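NAD-dependent aldehyde dehydrogenase (Burkholderia multivorans, PDB 5UJU) probably catalyses the NAD-dependent oxidation of aldehydes to carboxylic acids, as in other members of the aldehyde dehydrogenase family. Local coordinates at residues R205-C213 / A285-T296; L100-W111 / L229-V237. All blocks are in the same frame, centred on the assembly; numbering follows the deposited sequence. Where two conformers were deposited one is given.

From the N terminus, helix 97-132 comes first and supplies residues 100-111. The chain then runs through strand 191-211 and helix 217-230 into strand 234-238. There residues 229-237 return to the helix, and interaction 2 closes a loop of 117 residues. Interaction 1 joins residues 205-213 to residues 285-296 and closes a loop of 71 residues. The two loops cross, because 205-213 lies inside the first and 285-296 beyond its end. Both contacts reach one sheet, in which strand 191-211 pairs with 234-238 and with 290-296. Their centres are about 11 Å apart, and Thr207 OG1 probably hydrogen-bonds Thr234 OG1 between them.

Interaction 1 of 2, residues R205-C213 / A285-T296; sequences RGTGLVLGC and ALRPEIKLIDFT
Strands 207-211 and 290-296 run parallel, with 20° between their directions and 4.5 Å between their axes. Four backbone hydrogen bonds join them. Lys291 N gives to Thr207 O, Leu209 N to Leu292 O, Asp294 N to Leu209 O and Leu211 N to Asp294 O. The last is the straightest, at 176°. Thr207 pairs with Ile290 but Gly208 with Leu292, so a beta bulge shifts the register by one residue. A water bridges Thr207 N and Glu289 O beside it.

Leu209, Leu211, Ile293 and Phe295 share one face of the sheet. Leu209 CB lies 3.8 Å from Ile290 CG2. Leu211 CG is anti to its carbonyl carbon (chi1 -64°), and from there CD1 reaches both Ile293 CG2 and Phe295 CD2, each at 3.9 Å. It meets the Phe295 ring at its edge, near the ring plane. Helix 299-308 packs on this face through Leu305.

Val210, Leu292 and Asp294 point to the other face. Leu292 CD2 comes within 4.0 Å of Arg205 CG, the two side chains crossing at about a right angle. The guanidinium of Arg205 turns to other partners: NH2 bonds to Asn552 OD1, and NH1 to Gly535 O of the second subunit. Asp294 OD2 forms a salt bridge with Arg553, a charged partner for this buried carboxylate. At the C-terminal end, Cys213 CB packs 3.7 Å from Thr296 CG2, and a water links Leu211 O to Thr296 OG1.

Strand 234-238 pairs with the other edge of 191-211. Parallel strands linked by helices, with helices 217-230 and 299-308 touching the sheet, are characteristic of the Rossmann-like NAD-binding domain of aldehyde dehydrogenases.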
loop_
_atom_site.group_PDB
_atom_site.type_symbol
_atom_site.label_atom_id
_atom_site.label_comp_id
_atom_site.label_asym_id
_atom_site.label_seq_id
_atom_site.Cartn_x
_atom_site.Cartn_y
_atom_site.Cartn_z
ATOM N N ARG A 205 -10.962 -4.998 -4.834
ATOM C CA ARG A 205 -9.989 -5.925 -5.407
ATOM C C ARG A 205 -10.624 -7.271 -5.754
ATOM O O ARG A 205 -10.319 -7.861 -6.795
ATOM C CB ARG A 205 -8.821 -6.108 -4.437
ATOM C CG ARG A 205 -7.948 -4.874 -4.347
ATOM C CD ARG A 205 -7.141 -4.689 -5.619
ATOM N NE ARG A 205 -6.046 -3.755 -5.391
ATOM C CZ ARG A 205 -4.957 -3.669 -6.145
ATOM N NH1 ARG A 205 -4.813 -4.465 -7.202
ATOM N NH2 ARG A 205 -4.005 -2.792 -5.822
ATOM N N GLY A 206 -11.487 -7.790 -4.888
ATOM C CA GLY A 206 -12.045 -9.105 -5.125
ATOM C C GLY A 206 -12.357 -9.835 -3.841
ATOM O O GLY A 206 -13.093 -9.322 -2.993
ATOM N N THR A 207 -11.815 -11.037 -3.683
ATOM C CA THR A 207 -12.033 -11.816 -2.476
ATOM C C THR A 207 -10.822 -11.703 -1.560
ATOM O O THR A 207 -9.690 -11.983 -1.972
ATOM C CB THR A 207 -12.323 -13.274 -2.818
ATOM O OG1 THR A 207 -13.550 -13.340 -3.554
ATOM C CG2 THR A 207 -12.465 -14.113 -1.551
ATOM N N GLY A 208 -11.070 -11.319 -0.318
ATOM C CA GLY A 208 -10.036 -11.263 0.696
ATOM C C GLY A 208 -10.083 -12.511 1.557
ATOM O O GLY A 208 -11.123 -13.170 1.669
ATOM N N LEU A 209 -8.927 -12.853 2.128
ATOM C CA LEU A 209 -8.773 -13.999 3.011
ATOM C C LEU A 209 -8.326 -13.494 4.381
ATOM O O LEU A 209 -7.390 -12.689 4.474
ATOM C CB LEU A 209 -7.767 -14.998 2.417
ATOM C CG LEU A 209 -7.292 -16.166 3.284
ATOM C CD1 LEU A 209 -8.458 -17.109 3.573
ATOM C CD2 LEU A 209 -6.087 -16.935 2.656
ATOM N N VAL A 210 -9.016 -13.927 5.436
ATOM C CA VAL A 210 -8.652 -13.586 6.811
ATOM C C VAL A 210 -8.181 -14.863 7.490
ATOM O O VAL A 210 -8.954 -15.818 7.634
ATOM C CB VAL A 210 -9.810 -12.930 7.580
ATOM C CG1 VAL A 210 -9.417 -12.712 9.041
ATOM C CG2 VAL A 210 -10.168 -11.588 6.950
ATOM N N LEU A 211 -6.907 -14.883 7.884
ATOM C CA LEU A 211 -6.274 -16.047 8.500
ATOM C C LEU A 211 -6.157 -15.781 9.991
ATOM O O LEU A 211 -5.390 -14.904 10.418
ATOM C CB LEU A 211 -4.904 -16.331 7.881
ATOM C CG LEU A 211 -4.927 -16.706 6.397
ATOM C CD1 LEU A 211 -3.525 -16.863 5.827
ATOM C CD2 LEU A 211 -5.697 -18.019 6.246
ATOM N N GLY A 212 -6.918 -16.540 10.777
ATOM C CA GLY A 212 -7.147 -16.181 12.155
ATOM C C GLY A 212 -6.035 -16.634 13.078
ATOM O O GLY A 212 -5.203 -17.483 12.731
ATOM N N CYS A 213 -6.056 -16.032 14.269
ATOM C CA CYS A 213 -5.071 -16.191 15.335
ATOM C C CYS A 213 -5.690 -16.937 16.523
ATOM O O CYS A 213 -6.895 -16.833 16.782
ATOM C CB CYS A 213 -4.561 -14.805 15.760
ATOM S SG CYS A 213 -3.945 -14.639 17.440
ATOM N N ALA A 285 -4.147 -19.696 -0.225
ATOM C CA ALA A 285 -3.488 -18.399 -0.303
ATOM C C ALA A 285 -2.937 -18.108 -1.688
ATOM O O ALA A 285 -2.773 -16.932 -2.038
ATOM C CB ALA A 285 -2.358 -18.316 0.726
ATOM N N LEU A 286 -2.658 -19.142 -2.490
ATOM C CA LEU A 286 -2.119 -18.957 -3.829
ATOM C C LEU A 286 -3.198 -18.897 -4.920
ATOM O O LEU A 286 -2.855 -18.707 -6.092
ATOM C CB LEU A 286 -1.135 -20.094 -4.156
ATOM C CG LEU A 286 0.117 -20.216 -3.268
ATOM C CD1 LEU A 286 1.137 -21.175 -3.851
ATOM C CD2 LEU A 286 0.749 -18.856 -3.067
ATOM N N ARG A 287 -4.485 -19.035 -4.585
ATOM C CA ARG A 287 -5.512 -19.020 -5.639
ATOM C C ARG A 287 -5.578 -17.649 -6.304
ATOM O O ARG A 287 -5.504 -16.623 -5.621
ATOM C CB ARG A 287 -6.896 -19.378 -5.088
ATOM C CG ARG A 287 -7.068 -20.839 -4.729
ATOM C CD ARG A 287 -7.219 -21.664 -6.003
ATOM N NE ARG A 287 -8.470 -21.343 -6.712
ATOM C CZ ARG A 287 -9.613 -22.018 -6.563
ATOM N NH1 ARG A 287 -9.669 -23.046 -5.725
ATOM N NH2 ARG A 287 -10.704 -21.667 -7.247
ATOM N N PRO A 288 -5.723 -17.594 -7.628
ATOM C CA PRO A 288 -5.776 -16.286 -8.297
ATOM C C PRO A 288 -6.937 -15.435 -7.843
ATOM O O PRO A 288 -6.854 -14.203 -7.947
ATOM C CB PRO A 288 -5.878 -16.641 -9.791
ATOM C CG PRO A 288 -6.172 -18.100 -9.851
ATOM C CD PRO A 288 -5.621 -18.704 -8.583
ATOM N N GLU A 289 -8.009 -16.045 -7.321
ATOM C CA GLU A 289 -9.160 -15.278 -6.851
ATOM C C GLU A 289 -8.894 -14.567 -5.535
ATOM O O GLU A 289 -9.592 -13.601 -5.212
ATOM C CB GLU A 289 -10.381 -16.193 -6.675
ATOM C CG GLU A 289 -10.871 -16.905 -7.953
ATOM C CD GLU A 289 -10.239 -18.286 -8.160
ATOM O OE1 GLU A 289 -9.186 -18.595 -7.554
ATOM O OE2 GLU A 289 -10.819 -19.084 -8.913
ATOM N N ILE A 290 -7.901 -15.005 -4.767
ATOM C CA ILE A 290 -7.615 -14.384 -3.479
ATOM C C ILE A 290 -6.724 -13.171 -3.751
ATOM O O ILE A 290 -5.573 -13.313 -4.173
ATOM C CB ILE A 290 -6.954 -15.382 -2.523
ATOM C CG1 ILE A 290 -7.902 -16.562 -2.285
ATOM C CG2 ILE A 290 -6.547 -14.705 -1.193
ATOM C CD1 ILE A 290 -9.209 -16.152 -1.609
ATOM N N LYS A 291 -7.270 -11.973 -3.548
ATOM C CA LYS A 291 -6.571 -10.738 -3.879
ATOM C C LYS A 291 -6.035 -10.005 -2.664
ATOM O O LYS A 291 -5.178 -9.126 -2.821
ATOM C CB LYS A 291 -7.503 -9.781 -4.642
ATOM C CG LYS A 291 -8.027 -10.348 -5.950
ATOM C CD LYS A 291 -6.879 -10.592 -6.889
ATOM C CE LYS A 291 -7.397 -10.878 -8.281
ATOM N NZ LYS A 291 -6.285 -11.330 -9.149
ATOM N N LEU A 292 -6.541 -10.319 -1.479
ATOM C CA LEU A 292 -6.111 -9.703 -0.233
ATOM C C LEU A 292 -5.945 -10.813 0.797
ATOM O O LEU A 292 -6.741 -11.756 0.824
ATOM C CB LEU A 292 -7.132 -8.664 0.262
ATOM C CG LEU A 292 -7.640 -7.584 -0.712
ATOM C CD1 LEU A 292 -8.718 -6.715 -0.126
ATOM C CD2 LEU A 292 -6.501 -6.701 -1.137
ATOM N N ILE A 293 -4.909 -10.717 1.628
ATOM C CA ILE A 293 -4.709 -11.666 2.725
ATOM C C ILE A 293 -4.325 -10.880 3.968
ATOM O O ILE A 293 -3.384 -10.078 3.922
ATOM C CB ILE A 293 -3.614 -12.705 2.407
ATOM C CG1 ILE A 293 -3.948 -13.502 1.140
ATOM C CG2 ILE A 293 -3.364 -13.635 3.633
ATOM C CD1 ILE A 293 -2.833 -14.465 0.705
ATOM N N ASP A 294 -5.043 -11.105 5.072
ATOM C CA ASP A 294 -4.687 -10.559 6.383
ATOM C C ASP A 294 -4.361 -11.714 7.320
ATOM O O ASP A 294 -5.210 -12.578 7.563
ATOM C CB ASP A 294 -5.817 -9.695 6.965
ATOM C CG ASP A 294 -5.958 -8.350 6.248
ATOM O OD1 ASP A 294 -5.386 -7.334 6.706
ATOM O OD2 ASP A 294 -6.612 -8.307 5.194
ATOM N N PHE A 295 -3.136 -11.721 7.852
ATOM C CA PHE A 295 -2.620 -12.863 8.594
ATOM C C PHE A 295 -2.049 -12.431 9.936
ATOM O O PHE A 295 -1.310 -11.441 10.016
ATOM C CB PHE A 295 -1.544 -13.581 7.774
ATOM C CG PHE A 295 -0.692 -14.547 8.574
ATOM C CD1 PHE A 295 0.472 -14.120 9.202
ATOM C CD2 PHE A 295 -1.043 -15.884 8.671
ATOM C CE1 PHE A 295 1.266 -15.012 9.919
ATOM C CE2 PHE A 295 -0.256 -16.784 9.383
ATOM C CZ PHE A 295 0.904 -16.348 10.008
ATOM N N THR A 296 -2.357 -13.211 10.977
ATOM C CA THR A 296 -1.707 -13.102 12.282
ATOM C C THR A 296 -1.143 -14.462 12.672
ATOM O O THR A 296 -1.879 -15.453 12.684
ATOM C CB THR A 296 -2.684 -12.630 13.369
ATOM O OG1 THR A 296 -3.254 -11.375 13.003
ATOM C CG2 THR A 296 -1.953 -12.468 14.696
HETATM O O HOH W 1 -11.536 -12.360 -6.686
HETATM O O HOH W 2 -5.735 -12.595 12.041
HETATM O O HOH W 3 -2.162 -18.312 13.426
#

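Interaction 2 of 2, residues L100-W111 / L229-V237; sequences LIAAAAAAQRTW and LATGNTVIV
Trp111 holds CG anti to its backbone N (chi1 179°), which carries the indole across to the turn between helix 217-230 and strand 234-238. On that strand, Thr234 has chi1 at 52°. This places OG1 between its backbone N and carbonyl carbon, with CG2 beside the backbone N. Both branches meet helix 97-132, which packs on a face of the parallel sheet of a Rossmann-like alpha/beta domain, the face bearing Thr234 and Ile236. Helix segment 100-111 and strand 234-237 run at 155° to each other, their axes 8.5 Å apart.

Gln108 crosses Thr234 at about a right angle. In the conformer described, one of two, its CG lies 3.6 Å from Thr234 CG2. Its NE2 lies 3.2 Å from Thr234 OG1, in a hydrogen bond that may not hold in the other. Thr207 on the neighbouring strand is a further partner of this OG1. Ala104 CB packs 3.7 Å from Thr234 OG1. Further along, Ile236 CD1 fits against Ile101 CG1 at 3.8 Å.

Gly232, with positive phi, is the C-prime residue of a Schellman motif that ends helix 217-230. A water bridges its O to Gln108 O. The Phe263 ring meets the indole edge-to-face. Trp111 CZ2 packs 4.1 Å from Leu229 CD2. Trp111 NE1 gives a bent hydrogen bond of 3.0 Å to Asn233 O, coming from above the carbonyl plane.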
loop_
_atom_site.group_PDB
_atom_site.type_symbol
_atom_site.label_atom_id
_atom_site.label_comp_id
_atom_site.label_asym_id
_atom_site.label_seq_id
_atom_site.Cartn_x
_atom_site.Cartn_y
_atom_site.Cartn_z
ATOM N N LEU A 100 -16.117 -22.192 -1.521
ATOM C CA LEU A 100 -16.292 -20.872 -0.924
ATOM C C LEU A 100 -15.782 -19.782 -1.852
ATOM O O LEU A 100 -16.345 -18.687 -1.898
ATOM C CB LEU A 100 -15.599 -20.795 0.437
ATOM C CG LEU A 100 -16.131 -21.710 1.538
ATOM C CD1 LEU A 100 -15.403 -21.385 2.855
ATOM C CD2 LEU A 100 -17.640 -21.562 1.725
ATOM N N ILE A 101 -14.710 -20.054 -2.597
ATOM C CA ILE A 101 -14.270 -19.091 -3.602
ATOM C C ILE A 101 -15.363 -18.873 -4.652
ATOM O O ILE A 101 -15.625 -17.732 -5.065
ATOM C CB ILE A 101 -12.953 -19.552 -4.245
ATOM C CG1 ILE A 101 -11.780 -19.324 -3.282
ATOM C CG2 ILE A 101 -12.732 -18.844 -5.585
ATOM C CD1 ILE A 101 -10.482 -19.897 -3.784
ATOM N N ALA A 102 -16.018 -19.949 -5.098
ATOM C CA ALA A 102 -17.108 -19.772 -6.077
ATOM C C ALA A 102 -18.267 -18.987 -5.471
ATOM O O ALA A 102 -18.846 -18.109 -6.126
ATOM C CB ALA A 102 -17.600 -21.121 -6.608
ATOM N N ALA A 103 -18.620 -19.284 -4.218
ATOM C CA ALA A 103 -19.744 -18.581 -3.598
ATOM C C ALA A 103 -19.435 -17.095 -3.401
ATOM O O ALA A 103 -20.305 -16.238 -3.611
ATOM C CB ALA A 103 -20.123 -19.252 -2.280
ATOM N N ALA A 104 -18.201 -16.767 -3.012
ATOM C CA ALA A 104 -17.818 -15.364 -2.913
ATOM C C ALA A 104 -17.895 -14.696 -4.279
ATOM O O ALA A 104 -18.407 -13.576 -4.410
ATOM C CB ALA A 104 -16.404 -15.244 -2.324
ATOM N N ALA A 105 -17.399 -15.382 -5.314
ATOM C CA ALA A 105 -17.436 -14.820 -6.656
ATOM C C ALA A 105 -18.867 -14.547 -7.094
ATOM O O ALA A 105 -19.141 -13.511 -7.709
ATOM C CB ALA A 105 -16.746 -15.758 -7.649
ATOM N N ALA A 106 -19.797 -15.453 -6.782
ATOM C CA ALA A 106 -21.185 -15.198 -7.168
ATOM C C ALA A 106 -21.768 -14.027 -6.383
ATOM O O ALA A 106 -22.640 -13.316 -6.888
ATOM C CB ALA A 106 -22.034 -16.464 -6.990
ATOM N N ALA A 107 -21.276 -13.785 -5.162
ATOM C CA ALA A 107 -21.778 -12.694 -4.334
ATOM C C ALA A 107 -21.161 -11.338 -4.673
ATOM O O ALA A 107 -21.711 -10.316 -4.252
ATOM C CB ALA A 107 -21.525 -13.013 -2.849
ATOM N N GLN A 108 -20.073 -11.312 -5.453
ATOM C CA GLN A 108 -19.285 -10.089 -5.621
ATOM C C GLN A 108 -20.070 -8.994 -6.336
ATOM O O GLN A 108 -20.033 -7.824 -5.927
ATOM C CB GLN A 108 -17.997 -10.398 -6.389
ATOM C CG GLN A 108 -16.783 -10.579 -5.497
ATOM C CD GLN A 108 -15.610 -11.276 -6.187
ATOM O OE1 GLN A 108 -15.535 -11.349 -7.415
ATOM N NE2 GLN A 108 -14.687 -11.789 -5.385
ATOM N N ARG A 109 -20.780 -9.340 -7.407
ATOM C CA ARG A 109 -21.321 -8.319 -8.310
ATOM C C ARG A 109 -22.255 -7.338 -7.604
ATOM O O ARG A 109 -22.003 -6.129 -7.597
ATOM C CB ARG A 109 -22.044 -8.974 -9.497
ATOM C CG ARG A 109 -22.547 -7.959 -10.527
ATOM C CD ARG A 109 -22.961 -8.631 -11.840
ATOM N NE ARG A 109 -23.711 -7.732 -12.714
ATOM C CZ ARG A 109 -23.165 -6.992 -13.674
ATOM N NH1 ARG A 109 -21.851 -7.024 -13.870
ATOM N NH2 ARG A 109 -23.928 -6.209 -14.431
ATOM N N THR A 110 -23.357 -7.830 -7.026
ATOM C CA THR A 110 -24.324 -6.887 -6.459
ATOM C C THR A 110 -23.751 -6.180 -5.231
ATOM O O THR A 110 -24.108 -5.030 -4.948
ATOM C CB THR A 110 -25.661 -7.594 -6.145
ATOM O OG1 THR A 110 -25.496 -8.576 -5.123
ATOM C CG2 THR A 110 -26.179 -8.292 -7.394
ATOM N N TRP A 111 -22.847 -6.831 -4.507
ATOM C CA TRP A 111 -22.167 -6.160 -3.408
ATOM C C TRP A 111 -21.331 -4.998 -3.931
ATOM O O TRP A 111 -21.477 -3.860 -3.474
ATOM C CB TRP A 111 -21.318 -7.185 -2.651
ATOM C CG TRP A 111 -20.479 -6.707 -1.468
ATOM C CD1 TRP A 111 -19.138 -6.910 -1.294
ATOM C CD2 TRP A 111 -20.932 -6.025 -0.283
ATOM N NE1 TRP A 111 -18.724 -6.382 -0.097
ATOM C CE2 TRP A 111 -19.803 -5.836 0.546
ATOM C CE3 TRP A 111 -22.174 -5.544 0.152
ATOM C CZ2 TRP A 111 -19.877 -5.184 1.778
ATOM C CZ3 TRP A 111 -22.244 -4.899 1.389
ATOM C CH2 TRP A 111 -21.108 -4.742 2.188
ATOM N N LEU A 229 -14.416 -5.578 4.009
ATOM C CA LEU A 229 -15.839 -5.342 3.761
ATOM C C LEU A 229 -16.117 -3.882 3.439
ATOM O O LEU A 229 -16.868 -3.580 2.508
ATOM C CB LEU A 229 -16.667 -5.777 4.972
ATOM C CG LEU A 229 -16.906 -7.268 5.160
ATOM C CD1 LEU A 229 -17.644 -7.491 6.487
ATOM C CD2 LEU A 229 -17.710 -7.821 3.962
ATOM N N ALA A 230 -15.504 -2.964 4.194
ATOM C CA ALA A 230 -15.714 -1.533 4.008
ATOM C C ALA A 230 -15.199 -1.037 2.663
ATOM O O ALA A 230 -15.520 0.086 2.263
ATOM C CB ALA A 230 -15.039 -0.743 5.141
ATOM N N THR A 231 -14.355 -1.808 1.983
ATOM C CA THR A 231 -13.921 -1.426 0.647
ATOM C C THR A 231 -14.553 -2.319 -0.420
ATOM O O THR A 231 -14.045 -2.393 -1.543
ATOM C CB THR A 231 -12.390 -1.442 0.554
ATOM O OG1 THR A 231 -11.901 -2.720 0.976
ATOM C CG2 THR A 231 -11.789 -0.337 1.465
ATOM N N GLY A 232 -15.638 -3.015 -0.078
ATOM C CA GLY A 232 -16.442 -3.703 -1.078
ATOM C C GLY A 232 -15.973 -5.085 -1.456
ATOM O O GLY A 232 -16.514 -5.670 -2.398
ATOM N N ASN A 233 -14.991 -5.632 -0.760
ATOM C CA ASN A 233 -14.514 -6.957 -1.090
ATOM C C ASN A 233 -15.408 -8.009 -0.452
ATOM O O ASN A 233 -16.122 -7.742 0.513
ATOM C CB ASN A 233 -13.064 -7.125 -0.600
ATOM C CG ASN A 233 -12.127 -6.163 -1.272
ATOM O OD1 ASN A 233 -11.691 -6.412 -2.382
ATOM N ND2 ASN A 233 -11.848 -5.029 -0.625
ATOM N N THR A 234 -15.349 -9.223 -0.993
ATOM C CA THR A 234 -15.893 -10.384 -0.304
ATOM C C THR A 234 -14.777 -11.006 0.541
ATOM O O THR A 234 -13.594 -10.776 0.290
ATOM C CB THR A 234 -16.451 -11.406 -1.298
ATOM O OG1 THR A 234 -15.453 -11.706 -2.281
ATOM C CG2 THR A 234 -17.726 -10.870 -2.008
ATOM N N VAL A 235 -15.158 -11.783 1.561
ATOM C CA VAL A 235 -14.201 -12.261 2.562
ATOM C C VAL A 235 -14.438 -13.735 2.867
ATOM O O VAL A 235 -15.568 -14.141 3.150
ATOM C CB VAL A 235 -14.294 -11.442 3.865
ATOM C CG1 VAL A 235 -13.170 -11.816 4.805
ATOM C CG2 VAL A 235 -14.266 -9.951 3.569
ATOM N N ILE A 236 -13.366 -14.522 2.871
ATOM C CA ILE A 236 -13.365 -15.872 3.429
ATOM C C ILE A 236 -12.602 -15.798 4.744
ATOM O O ILE A 236 -11.436 -15.368 4.769
ATOM C CB ILE A 236 -12.724 -16.898 2.476
ATOM C CG1 ILE A 236 -13.515 -17.003 1.152
ATOM C CG2 ILE A 236 -12.611 -18.257 3.149
ATOM C CD1 ILE A 236 -12.783 -17.769 0.058
ATOM N N VAL A 237 -13.269 -16.148 5.840
ATOM C CA VAL A 237 -12.667 -16.102 7.171
ATOM C C VAL A 237 -12.221 -17.510 7.533
ATOM O O VAL A 237 -13.052 -18.423 7.636
ATOM C CB VAL A 237 -13.644 -15.546 8.216
ATOM C CG1 VAL A 237 -12.995 -15.519 9.592
ATOM C CG2 VAL A 237 -14.124 -14.150 7.816
HETATM O O HOH W 4 -17.186 -7.257 -4.541
#